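Local coordinates for protein transcriptional regulator, LacI family (Lactobacillus brevis, PDB 3JY6) that probably acts as a DNA-binding transcription regulator of the LacI type, this part being its periplasmic-binding-protein-like domain, at residues F118-Y123 and N208-T214; E190-L194 and T219-R223. One frame throughout, in Å; residues are numbered along the deposited sequence.

Interaction 1 of 2, residues F118-Y123 and N208-T214; sequences FRQQGY and NQTVTAT
At strand 211-215 of the parallel sheet in one lobe of the periplasmic-binding-protein-like fold, F118 and Y123 pack on T212 and T214. Helix 107-119 ends here in a Schellman motif. G122 has positive phi, and the turn after the helix brings the chain back to Y123. Both aromatic side chains leave the backbone toward the strand. The T212 methyl does most of the touching. Its CG2 sits over the centre of one face of the Y123 ring, 3.5 Å from the centroid and 10° off the normal, a CH-pi contact. The same methyl also touches F118, with CG2 3.4 Å from CE1. T212 OG1 lies anti to the backbone N (chi1 -168°), which places CG2 against both rings. Further along the strand, F118 CE2 meets T214 CB at 3.5 Å, the ring tilted against that side chain. T214 OG1 is held by the backbone oxygen of T230. The two segments share no hydrogen bond; strand 183-187 joins T212 and T214 by backbone bonds, and its V184 touches both aromatic rings. K182 makes a cation-pi contact with Y123. A213 O is buried by this contact and has no partner in the model. The other end of the Y123 ring reaches the turn before the strand, where OH lies 3.2 Å from N208 C. N208 OD1 accepts a bond from T212 OG1 at 2.9 Å, with the donor 52° out of the carbonyl plane.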
# COMPACT_ATOMS: atom_id res chain seq x y z
N PHE A 118 -12.05 -20.19 -16.61
CA PHE A 118 -13.40 -19.67 -16.37
C PHE A 118 -14.41 -20.15 -17.41
O PHE A 118 -15.57 -20.39 -17.08
CB PHE A 118 -13.37 -18.14 -16.29
CG PHE A 118 -13.08 -17.63 -14.91
CD1 PHE A 118 -14.05 -17.70 -13.92
CD2 PHE A 118 -11.80 -17.16 -14.58
CE1 PHE A 118 -13.77 -17.32 -12.61
CE2 PHE A 118 -11.50 -16.78 -13.27
CZ PHE A 118 -12.49 -16.86 -12.28
N ARG A 119 -13.97 -20.29 -18.66
CA ARG A 119 -14.85 -20.77 -19.72
C ARG A 119 -15.30 -22.20 -19.42
O ARG A 119 -16.46 -22.54 -19.63
CB ARG A 119 -14.11 -20.76 -21.06
CG ARG A 119 -14.10 -19.42 -21.74
CD ARG A 119 -15.18 -19.37 -22.80
NE ARG A 119 -14.74 -19.97 -24.06
CZ ARG A 119 -15.54 -20.21 -25.09
NH1 ARG A 119 -16.83 -19.90 -25.01
NH2 ARG A 119 -15.05 -20.72 -26.21
N GLN A 120 -14.38 -23.02 -18.94
CA GLN A 120 -14.69 -24.41 -18.63
C GLN A 120 -15.74 -24.53 -17.53
O GLN A 120 -16.37 -25.58 -17.38
CB GLN A 120 -13.41 -25.16 -18.26
CG GLN A 120 -12.37 -25.10 -19.38
CD GLN A 120 -11.04 -25.72 -19.01
OE1 GLN A 120 -10.49 -25.44 -17.95
NE2 GLN A 120 -10.51 -26.55 -19.90
N GLN A 121 -15.94 -23.46 -16.78
CA GLN A 121 -16.94 -23.48 -15.72
C GLN A 121 -18.26 -22.89 -16.20
O GLN A 121 -19.20 -22.77 -15.43
CB GLN A 121 -16.46 -22.71 -14.49
CG GLN A 121 -15.17 -23.24 -13.89
CD GLN A 121 -15.20 -23.28 -12.37
OE1 GLN A 121 -15.42 -22.26 -11.71
NE2 GLN A 121 -14.96 -24.47 -11.82
N GLY A 122 -18.30 -22.51 -17.47
CA GLY A 122 -19.53 -21.95 -18.02
C GLY A 122 -19.57 -20.47 -18.35
O GLY A 122 -20.41 -20.04 -19.12
N TYR A 123 -18.68 -19.69 -17.75
CA TYR A 123 -18.62 -18.25 -17.98
C TYR A 123 -18.07 -17.96 -19.38
O TYR A 123 -16.85 -17.98 -19.60
CB TYR A 123 -17.73 -17.61 -16.91
CG TYR A 123 -18.20 -17.90 -15.50
CD1 TYR A 123 -19.25 -17.18 -14.93
CD2 TYR A 123 -17.63 -18.93 -14.75
CE1 TYR A 123 -19.72 -17.47 -13.66
CE2 TYR A 123 -18.09 -19.24 -13.47
CZ TYR A 123 -19.14 -18.50 -12.93
OH TYR A 123 -19.62 -18.80 -11.68
N ASN A 208 -21.39 -16.06 -8.26
CA ASN A 208 -20.69 -17.31 -8.55
C ASN A 208 -21.57 -18.40 -9.14
O ASN A 208 -21.31 -19.58 -8.93
CB ASN A 208 -20.01 -17.84 -7.29
CG ASN A 208 -18.59 -17.36 -7.15
OD1 ASN A 208 -18.22 -16.28 -7.63
ND2 ASN A 208 -17.76 -18.17 -6.49
N GLN A 209 -22.60 -18.01 -9.88
CA GLN A 209 -23.50 -18.96 -10.52
C GLN A 209 -23.83 -18.45 -11.91
O GLN A 209 -23.91 -19.22 -12.87
CB GLN A 209 -24.79 -19.10 -9.70
CG GLN A 209 -24.55 -19.63 -8.29
CD GLN A 209 -25.40 -20.83 -7.97
OE1 GLN A 209 -26.63 -20.74 -7.95
NE2 GLN A 209 -24.76 -21.96 -7.73
N THR A 210 -24.02 -17.14 -12.02
CA THR A 210 -24.32 -16.52 -13.30
C THR A 210 -23.29 -15.42 -13.57
O THR A 210 -22.99 -15.09 -14.72
CB THR A 210 -25.75 -15.95 -13.31
OG1 THR A 210 -26.00 -15.31 -14.57
CG2 THR A 210 -25.95 -14.95 -12.18
N VAL A 211 -22.73 -14.87 -12.49
CA VAL A 211 -21.72 -13.83 -12.58
C VAL A 211 -20.63 -14.03 -11.53
O VAL A 211 -20.92 -14.12 -10.33
CB VAL A 211 -22.32 -12.44 -12.33
CG1 VAL A 211 -21.22 -11.38 -12.42
CG2 VAL A 211 -23.42 -12.16 -13.32
N THR A 212 -19.38 -14.12 -11.97
CA THR A 212 -18.27 -14.28 -11.03
C THR A 212 -17.25 -13.17 -11.33
O THR A 212 -17.51 -12.30 -12.15
CB THR A 212 -17.61 -15.69 -11.16
OG1 THR A 212 -16.73 -15.90 -10.05
CG2 THR A 212 -16.82 -15.81 -12.44
N ALA A 213 -16.11 -13.18 -10.66
CA ALA A 213 -15.12 -12.13 -10.93
C ALA A 213 -13.72 -12.57 -10.57
O ALA A 213 -13.52 -13.36 -9.66
CB ALA A 213 -15.47 -10.87 -10.15
N THR A 214 -12.75 -12.02 -11.30
CA THR A 214 -11.36 -12.34 -11.08
C THR A 214 -10.54 -11.14 -11.52
O THR A 214 -11.09 -10.09 -11.86
CB THR A 214 -10.97 -13.54 -11.95
OG1 THR A 214 -9.61 -13.94 -11.66
CG2 THR A 214 -11.10 -13.18 -13.42

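Interaction 2 of 2, residues E190-L194 and T219-R223; sequences ERWLL and TDFIR
E190 OE2 takes the backbone N-H of T219, with OE2 to N at 2.8 Å and a nearly straight N-H...O angle of 171°. The syn lone pair of OE2 is used. Two weak bonds go to the same oxygen: one from T219 OG1 at 3.3 Å, the other from the backbone N of D218. One carboxylate oxygen thus ties the start of helix 190-196 to the loop after strand 211-215. CG of E190 is anti to the backbone N (chi1 -176°) and the chain bends at chi2, which carries the carboxylate across to the loop. Beside this polar grip lies an apolar patch made by I222. Its two branches divide the work. L193 CD2 touches I222 CG2 at 3.6 Å, while L194 CD2 presses on I222 CG1 at 3.4 Å, tighter than usual for two carbons. L194 CD2 also lies 4.1 Å from F221 CE1, a looser contact oblique to the ring. F221 packs as well on L194 of the second subunit, so the patch borders the dimer interface. The contact lies where the two lobes of the fold meet: Y20 of helix 20-34, which follows strand 9-14 of the other parallel sheet, touches both E190 and T219.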
# COMPACT_ATOMS: atom_id res chain seq x y z
N GLU A 190 -5.19 -4.34 -10.13
CA GLU A 190 -5.67 -4.49 -8.77
C GLU A 190 -6.62 -3.40 -8.26
O GLU A 190 -7.67 -3.71 -7.67
CB GLU A 190 -4.46 -4.64 -7.83
CG GLU A 190 -4.81 -4.90 -6.37
CD GLU A 190 -3.80 -5.78 -5.65
OE1 GLU A 190 -2.57 -5.53 -5.73
OE2 GLU A 190 -4.23 -6.75 -4.99
N ARG A 191 -6.29 -2.13 -8.49
CA ARG A 191 -7.13 -1.03 -8.01
C ARG A 191 -8.58 -1.11 -8.44
O ARG A 191 -9.48 -0.82 -7.66
CB ARG A 191 -6.54 0.31 -8.43
CG ARG A 191 -6.33 0.46 -9.93
CD ARG A 191 -5.65 1.79 -10.24
NE ARG A 191 -6.48 2.92 -9.83
CZ ARG A 191 -6.13 4.19 -9.95
NH1 ARG A 191 -4.95 4.51 -10.47
NH2 ARG A 191 -6.96 5.15 -9.55
N TRP A 192 -8.81 -1.48 -9.70
CA TRP A 192 -10.16 -1.58 -10.22
C TRP A 192 -10.94 -2.69 -9.52
O TRP A 192 -12.13 -2.54 -9.25
CB TRP A 192 -10.11 -1.81 -11.73
CG TRP A 192 -9.42 -0.68 -12.47
CD1 TRP A 192 -8.58 -0.81 -13.54
CD2 TRP A 192 -9.49 0.72 -12.19
NE1 TRP A 192 -8.12 0.43 -13.94
CE2 TRP A 192 -8.67 1.39 -13.13
CE3 TRP A 192 -10.18 1.48 -11.23
CZ2 TRP A 192 -8.50 2.78 -13.13
CZ3 TRP A 192 -10.02 2.87 -11.24
CH2 TRP A 192 -9.18 3.50 -12.18
N LEU A 193 -10.26 -3.80 -9.23
CA LEU A 193 -10.92 -4.91 -8.55
C LEU A 193 -11.28 -4.46 -7.14
O LEU A 193 -12.38 -4.74 -6.65
CB LEU A 193 -9.99 -6.13 -8.53
CG LEU A 193 -10.54 -7.50 -8.09
CD1 LEU A 193 -9.74 -8.60 -8.75
CD2 LEU A 193 -10.48 -7.62 -6.57
N LEU A 194 -10.38 -3.72 -6.51
CA LEU A 194 -10.59 -3.25 -5.14
C LEU A 194 -11.63 -2.15 -5.03
O LEU A 194 -12.34 -2.08 -4.04
CB LEU A 194 -9.27 -2.73 -4.53
CG LEU A 194 -8.06 -3.67 -4.46
CD1 LEU A 194 -6.84 -2.89 -4.03
CD2 LEU A 194 -8.34 -4.81 -3.50
N THR A 219 -3.19 -8.46 -3.07
CA THR A 219 -3.61 -8.16 -1.72
C THR A 219 -4.44 -9.30 -1.12
O THR A 219 -5.31 -9.86 -1.79
CB THR A 219 -4.44 -6.88 -1.68
OG1 THR A 219 -3.61 -5.73 -1.88
CG2 THR A 219 -5.10 -6.79 -0.38
N ASP A 220 -4.20 -9.61 0.15
CA ASP A 220 -4.90 -10.70 0.82
C ASP A 220 -6.34 -10.39 1.21
O ASP A 220 -7.24 -11.19 0.97
CB ASP A 220 -4.20 -11.09 2.11
CG ASP A 220 -2.70 -11.16 1.98
OD1 ASP A 220 -2.20 -12.03 1.24
OD2 ASP A 220 -2.01 -10.34 2.62
N PHE A 221 -6.57 -9.25 1.83
CA PHE A 221 -7.94 -9.01 2.27
C PHE A 221 -9.07 -9.18 1.25
O PHE A 221 -10.20 -9.45 1.63
CB PHE A 221 -8.05 -7.67 3.00
CG PHE A 221 -7.54 -6.52 2.22
CD1 PHE A 221 -8.37 -5.86 1.31
CD2 PHE A 221 -6.23 -6.06 2.41
CE1 PHE A 221 -7.93 -4.76 0.58
CE2 PHE A 221 -5.76 -4.96 1.69
CZ PHE A 221 -6.62 -4.29 0.77
N ILE A 222 -8.80 -9.06 -0.04
CA ILE A 222 -9.92 -9.28 -0.97
C ILE A 222 -10.08 -10.76 -1.08
O ILE A 222 -11.15 -11.25 -1.43
CB ILE A 222 -9.61 -8.97 -2.39
CG1 ILE A 222 -8.37 -8.09 -2.44
CG2 ILE A 222 -10.88 -8.50 -3.07
CD1 ILE A 222 -7.56 -8.40 -3.67
N ARG A 223 -8.98 -11.48 -0.88
CA ARG A 223 -9.02 -12.93 -1.00
C ARG A 223 -10.23 -13.41 -0.23
O ARG A 223 -11.08 -14.16 -0.74
CB ARG A 223 -7.72 -13.55 -0.43

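How the interactions relate
Both contacts use the chain around strand 211-215, but different parts of it. Interaction 1 takes most of the strand and the turn before it; interaction 2 takes the loop that follows it. Their centres are about 18 Å apart, yet they meet where T214 O packs on L193 CD1. Interaction 1 is mostly buried; of the residues that touch, N208 and Q209 in the turn are exposed. It depends on aromatic rings and threonine methyls, with no hydrogen bond between its segments. Interaction 2 is partly buried and mixes a carboxylate grip with aliphatic packing. It lies closer to the chain centre and reaches the second subunit, which interaction 1 does not touch.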